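PDB 4GF3: putative yopH targeting protein from Yersinia pestis, which probably acts as the dedicated type III secretion chaperone of the phosphatase YopH, binding it in the bacterial cytosol before export. Local coordinates for residues V37-P42 with V49-A54; W89-Q94 with D114-L119. One frame throughout, in Å; residues are numbered along the deposited sequence.

Two contacts illustrate how a small chaperone fold is built from a local hairpin and a later helix-on-sheet closure. After helix 4-15 and strand 28-32, strand 36-42 turns back through a short connection into the strand 47-56, and contact 1 (37-42 with 49-54) closes the short loop of this hairpin. Helix 60-68 and strand 80-83 come next, and strand 88-96 then returns to lie beside 47-56. Contact 2 (89-94 with 114-119) closes a longer loop by bringing the end of helix 102-118 onto that strand. The contacts follow in series, neither nesting nor crossing, and are joined by probable backbone hydrogen bonds such as Ala54 N to Trp89 O, 2.8 Å.

Contact 1 (V37-P42 with V49-A54); sequences VVHLAP and VAFMRA
His39 and Phe51 face each other as a hydrogen-bonded antiparallel pair, and their side chains show how a methylene, more than a ring, can supply the contact with an aromatic face. CB of His39 sits over the Phe51 ring, 3.7 Å from its centroid, in a CH-pi contact. The imidazole continues beyond it, so the two rings, with planes at 29°, are slid apart and barely overlap. Phe51 reaches this place because its CG lies between the backbone N and the carbonyl carbon (chi1 70°), which leans the phenyl toward the partner strand, over CB of His39. Beneath the rings, His39 N donates an almost straight bond to Phe51 O (2.7 Å), and that oxygen also lies at the imidazole edge. His39 NE2 is held by an acidic side chain of another protein's chain.

On the other face of the sheet, Leu40 CD2 meets Ala50 CB at 3.9 Å, and Val38 CG2 approaches Met52 SD more loosely, at 4.2 Å. Helix 102-118 covers this side. Past the last direct pair the strands splay, and one water bridges Val37 O to Arg53 N (2.7 and 2.8 Å), while a second links Val37 N with Arg53 O. The whole is a twisted antiparallel beta hairpin at the heart of the alpha/beta fold of CesT-family type III secretion chaperones, with helix 102-118 packed on one face.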
loop_
_atom_site.group_PDB
_atom_site.type_symbol
_atom_site.label_atom_id
_atom_site.label_comp_id
_atom_site.label_asym_id
_atom_site.label_seq_id
_atom_site.Cartn_x
_atom_site.Cartn_y
_atom_site.Cartn_z
ATOM N N VAL A 37 -1.711 -8.173 -2.313
ATOM C CA VAL A 37 -0.788 -7.861 -1.222
ATOM C C VAL A 37 -0.406 -6.401 -1.263
ATOM O O VAL A 37 0.117 -5.900 -2.258
ATOM C CB VAL A 37 0.488 -8.781 -1.291
ATOM C CG1 VAL A 37 1.424 -8.420 -0.173
ATOM C CG2 VAL A 37 0.116 -10.230 -1.196
ATOM N N VAL A 38 -0.658 -5.691 -0.153
ATOM C CA VAL A 38 -0.243 -4.357 0.001
ATOM C C VAL A 38 0.976 -4.426 0.891
ATOM O O VAL A 38 0.957 -4.933 2.000
ATOM C CB VAL A 38 -1.325 -3.456 0.646
ATOM C CG1 VAL A 38 -0.751 -2.132 1.046
ATOM C CG2 VAL A 38 -2.470 -3.150 -0.340
ATOM N N HIS A 39 2.045 -3.861 0.378
ATOM C CA HIS A 39 3.343 -3.795 1.067
ATOM C C HIS A 39 3.543 -2.437 1.707
ATOM O O HIS A 39 3.133 -1.390 1.175
ATOM C CB HIS A 39 4.456 -4.005 0.046
ATOM C CG HIS A 39 4.415 -5.337 -0.607
ATOM N ND1 HIS A 39 4.911 -6.471 -0.005
ATOM C CD2 HIS A 39 3.893 -5.736 -1.797
ATOM C CE1 HIS A 39 4.724 -7.496 -0.807
ATOM N NE2 HIS A 39 4.089 -7.070 -1.883
ATOM N N LEU A 40 4.165 -2.454 2.872
ATOM C CA LEU A 40 4.488 -1.263 3.656
ATOM C C LEU A 40 5.991 -1.235 3.948
ATOM O O LEU A 40 6.528 -2.208 4.363
ATOM C CB LEU A 40 3.799 -1.282 4.994
ATOM C CG LEU A 40 2.333 -1.507 4.846
ATOM C CD1 LEU A 40 1.814 -2.355 6.010
ATOM C CD2 LEU A 40 1.761 -0.137 4.651
ATOM N N ALA A 41 6.635 -0.091 3.766
ATOM C CA ALA A 41 8.054 0.055 4.091
ATOM C C ALA A 41 8.441 1.510 4.344
ATOM O O ALA A 41 7.903 2.398 3.704
ATOM C CB ALA A 41 8.880 -0.471 2.957
ATOM N N PRO A 42 9.396 1.732 5.232
ATOM C CA PRO A 42 10.019 3.062 5.334
ATOM C C PRO A 42 10.901 3.264 4.068
ATOM O O PRO A 42 11.465 2.290 3.533
ATOM C CB PRO A 42 10.830 2.996 6.610
ATOM C CG PRO A 42 10.836 1.594 7.057
ATOM C CD PRO A 42 10.040 0.749 6.113
ATOM N N VAL A 49 6.091 4.137 2.339
ATOM C CA VAL A 49 5.220 3.820 1.203
ATOM C C VAL A 49 4.362 2.635 1.477
ATOM O O VAL A 49 4.722 1.732 2.256
ATOM C CB VAL A 49 5.980 3.518 -0.090
ATOM C CG1 VAL A 49 6.680 4.772 -0.614
ATOM C CG2 VAL A 49 6.979 2.363 0.150
ATOM N N ALA A 50 3.204 2.648 0.817
ATOM C CA ALA A 50 2.298 1.541 0.739
ATOM C C ALA A 50 2.076 1.279 -0.740
ATOM O O ALA A 50 1.888 2.212 -1.563
ATOM C CB ALA A 50 0.995 1.870 1.422
ATOM N N PHE A 51 2.216 0.037 -1.128
ATOM C CA PHE A 51 2.183 -0.282 -2.580
ATOM C C PHE A 51 1.770 -1.704 -2.869
ATOM O O PHE A 51 1.931 -2.605 -2.008
ATOM C CB PHE A 51 3.535 0.060 -3.276
ATOM C CG PHE A 51 4.673 -0.823 -2.896
ATOM C CD1 PHE A 51 4.986 -1.967 -3.664
ATOM C CD2 PHE A 51 5.437 -0.542 -1.780
ATOM C CE1 PHE A 51 6.030 -2.778 -3.318
ATOM C CE2 PHE A 51 6.522 -1.335 -1.467
ATOM C CZ PHE A 51 6.820 -2.449 -2.236
ATOM N N MET A 52 1.269 -1.915 -4.086
ATOM C CA MET A 52 0.821 -3.234 -4.535
ATOM C C MET A 52 1.040 -3.397 -6.047
ATOM O O MET A 52 0.961 -2.411 -6.839
ATOM C CB MET A 52 -0.639 -3.478 -4.150
ATOM C CG MET A 52 -1.676 -2.640 -4.832
ATOM S SD MET A 52 -3.313 -3.235 -4.424
ATOM C CE MET A 52 -3.475 -4.713 -5.420
ATOM N N ARG A 53 1.310 -4.631 -6.446
ATOM C CA ARG A 53 1.277 -4.997 -7.854
ATOM C C ARG A 53 -0.155 -5.389 -8.185
ATOM O O ARG A 53 -0.779 -6.237 -7.526
ATOM C CB ARG A 53 2.256 -6.131 -8.183
ATOM C CG ARG A 53 2.372 -6.526 -9.686
ATOM C CD ARG A 53 3.662 -7.325 -9.919
ATOM N NE ARG A 53 3.889 -7.827 -11.296
ATOM C CZ ARG A 53 3.467 -9.005 -11.751
ATOM N NH1 ARG A 53 2.730 -9.795 -10.973
ATOM N NH2 ARG A 53 3.743 -9.397 -13.007
ATOM N N ALA A 54 -0.679 -4.768 -9.224
ATOM C CA ALA A 54 -1.970 -5.124 -9.742
ATOM C C ALA A 54 -1.829 -5.865 -11.109
ATOM O O ALA A 54 -0.747 -6.439 -11.425
ATOM C CB ALA A 54 -2.821 -3.863 -9.827
HETATM O O HOH W 1 1.523 -6.623 -4.452
HETATM O O HOH W 2 -0.847 -7.816 -5.260
#

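Contact 2 (W89-Q94 with D114-L119)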
loop_
_atom_site.group_PDB
_atom_site.type_symbol
_atom_site.label_atom_id
_atom_site.label_comp_id
_atom_site.label_asym_id
_atom_site.label_seq_id
_atom_site.Cartn_x
_atom_site.Cartn_y
_atom_site.Cartn_z
ATOM N N TRP A 89 0.561 -2.887 -13.615
ATOM C CA TRP A 89 0.411 -1.709 -12.810
ATOM C C TRP A 89 1.012 -1.931 -11.433
ATOM O O TRP A 89 0.820 -2.982 -10.807
ATOM C CB TRP A 89 -1.050 -1.337 -12.674
ATOM C CG TRP A 89 -1.620 -0.823 -13.958
ATOM C CD1 TRP A 89 -2.584 -1.404 -14.767
ATOM C CD2 TRP A 89 -1.301 0.429 -14.555
ATOM N NE1 TRP A 89 -2.871 -0.578 -15.819
ATOM C CE2 TRP A 89 -2.103 0.556 -15.710
ATOM C CE3 TRP A 89 -0.444 1.457 -14.205
ATOM C CZ2 TRP A 89 -2.028 1.678 -16.553
ATOM C CZ3 TRP A 89 -0.358 2.574 -15.061
ATOM C CH2 TRP A 89 -1.171 2.670 -16.192
ATOM N N LEU A 90 1.732 -0.923 -10.990
ATOM C CA LEU A 90 2.261 -0.873 -9.638
ATOM C C LEU A 90 1.667 0.387 -9.009
ATOM O O LEU A 90 2.010 1.515 -9.404
ATOM C CB LEU A 90 3.781 -0.781 -9.675
ATOM C CG LEU A 90 4.541 -1.136 -8.373
ATOM C CD1 LEU A 90 6.008 -1.331 -8.703
ATOM C CD2 LEU A 90 4.374 -0.102 -7.268
ATOM N N LEU A 91 0.810 0.179 -8.009
ATOM C CA LEU A 91 -0.014 1.226 -7.402
ATOM C C LEU A 91 0.614 1.580 -6.067
ATOM O O LEU A 91 1.057 0.677 -5.293
ATOM C CB LEU A 91 -1.429 0.727 -7.218
ATOM C CG LEU A 91 -2.139 0.122 -8.429
ATOM C CD1 LEU A 91 -3.537 -0.298 -8.016
ATOM C CD2 LEU A 91 -2.110 1.107 -9.570
ATOM N N TRP A 92 0.731 2.872 -5.764
ATOM C CA TRP A 92 1.534 3.238 -4.647
ATOM C C TRP A 92 1.118 4.600 -4.058
ATOM O O TRP A 92 0.478 5.469 -4.696
ATOM C CB TRP A 92 3.047 3.237 -4.958
ATOM C CG TRP A 92 3.462 4.248 -6.014
ATOM C CD1 TRP A 92 3.591 4.007 -7.361
ATOM C CD2 TRP A 92 3.910 5.611 -5.812
ATOM N NE1 TRP A 92 4.124 5.096 -7.991
ATOM C CE2 TRP A 92 4.236 6.129 -7.095
ATOM C CE3 TRP A 92 3.984 6.477 -4.681
ATOM C CZ2 TRP A 92 4.691 7.443 -7.272
ATOM C CZ3 TRP A 92 4.391 7.779 -4.864
ATOM C CH2 TRP A 92 4.765 8.240 -6.149
ATOM N N SER A 93 1.395 4.728 -2.783
ATOM C CA SER A 93 1.214 6.031 -2.107
ATOM C C SER A 93 2.408 6.254 -1.185
ATOM O O SER A 93 2.954 5.303 -0.563
ATOM C CB SER A 93 -0.096 6.132 -1.288
ATOM O OG SER A 93 -0.296 7.472 -0.850
ATOM N N GLN A 94 2.825 7.515 -1.107
ATOM C CA GLN A 94 3.983 7.927 -0.328
ATOM C C GLN A 94 3.542 8.949 0.715
ATOM O O GLN A 94 2.907 9.907 0.370
ATOM C CB GLN A 94 5.084 8.490 -1.265
ATOM C CG GLN A 94 6.383 8.855 -0.535
ATOM C CD GLN A 94 7.567 9.049 -1.518
ATOM O OE1 GLN A 94 7.647 8.421 -2.603
ATOM N NE2 GLN A 94 8.500 9.870 -1.110
ATOM N N ASP A 114 -9.097 -0.783 -4.370
ATOM C CA ASP A 114 -10.150 -0.336 -5.296
ATOM C C ASP A 114 -9.606 0.024 -6.698
ATOM O O ASP A 114 -10.251 -0.236 -7.713
ATOM C CB ASP A 114 -10.898 0.886 -4.714
ATOM C CG ASP A 114 -11.946 0.522 -3.630
ATOM O OD1 ASP A 114 -12.492 -0.595 -3.603
ATOM O OD2 ASP A 114 -12.255 1.415 -2.816
ATOM N N LYS A 115 -8.436 0.631 -6.740
ATOM C CA LYS A 115 -7.765 1.025 -8.000
ATOM C C LYS A 115 -7.399 -0.206 -8.785
ATOM O O LYS A 115 -7.686 -0.261 -9.984
ATOM C CB LYS A 115 -6.528 1.876 -7.746
ATOM C CG LYS A 115 -5.925 2.612 -8.971
ATOM C CD LYS A 115 -6.889 3.516 -9.729
ATOM C CE LYS A 115 -6.201 4.300 -10.831
ATOM N NZ LYS A 115 -7.087 5.289 -11.517
ATOM N N ALA A 116 -6.862 -1.206 -8.085
ATOM C CA ALA A 116 -6.535 -2.473 -8.682
ATOM C C ALA A 116 -7.745 -3.149 -9.357
ATOM O O ALA A 116 -7.690 -3.554 -10.512
ATOM C CB ALA A 116 -5.901 -3.339 -7.637
ATOM N N VAL A 117 -8.857 -3.200 -8.635
ATOM C CA VAL A 117 -10.122 -3.635 -9.181
ATOM C C VAL A 117 -10.550 -2.754 -10.384
ATOM O O VAL A 117 -10.742 -3.287 -11.467
ATOM C CB VAL A 117 -11.206 -3.683 -8.072
ATOM C CG1 VAL A 117 -12.564 -3.946 -8.683
ATOM C CG2 VAL A 117 -10.833 -4.721 -7.011
ATOM N N THR A 118 -10.654 -1.437 -10.217
ATOM C CA THR A 118 -11.015 -0.550 -11.318
ATOM C C THR A 118 -10.129 -0.714 -12.572
ATOM O O THR A 118 -10.629 -0.639 -13.682
ATOM C CB THR A 118 -11.074 0.974 -10.959
ATOM O OG1 THR A 118 -9.763 1.527 -10.845
ATOM C CG2 THR A 118 -11.899 1.239 -9.700
ATOM N N LEU A 119 -8.838 -0.937 -12.394
ATOM C CA LEU A 119 -7.958 -1.218 -13.493
ATOM C C LEU A 119 -8.125 -2.688 -13.872
ATOM O O LEU A 119 -7.537 -3.094 -14.851
ATOM C CB LEU A 119 -6.496 -0.918 -13.078
ATOM C CG LEU A 119 -6.175 0.579 -12.925
ATOM C CD1 LEU A 119 -4.779 0.812 -12.380
ATOM C CD2 LEU A 119 -6.269 1.343 -14.222
#
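Leu119 CD1 rests on the indole of Trp89, 3.9 Å from the centroid of the five-membered ring and only 11° off its normal, a CH-pi contact made squarely over the face. Trp89 has CG anti to its carbonyl carbon, and its chi2 of 113° turns the flat of the indole to the methyl. The leucine side chain crosses the tryptophan at about a right angle. At the polar edge of the indole, NE1 is hydrogen-bonded to Gln62 of helix 60-68, a tie that helps to fix the rotation of the ring.

Two residues further along the strand, on the same side, Leu91 divides its work between its branches. CD1 runs up to the helix backbone, 3.4 Å from Ala116 N, and also touches Lys115 CB (3.7 Å) and Ala116 CB. The Leu91 and Leu119 side chains run antiparallel alongside each other, and Leu91 CD2 meets Leu119 CD1 at 3.9 Å. Thus one methyl of Leu119 serves both the indole and the leucine. Lys115 offers only the root of its chain: CB and CG lie across Leu91, and a bend at chi2 (55°) precedes an extended run that takes NZ away from the strand.

In the last turn, Lys115 O accepts from both Leu119 N and Thr118 OG1 (2.8 and 2.9 Å), so two bonds grip the carbonyl. No hydrogen bond crosses between the strand and the helix; their association here rests on apolar contact and CH-pi attraction, which implies cohesion through shape and burial rather than through directional polar pairing.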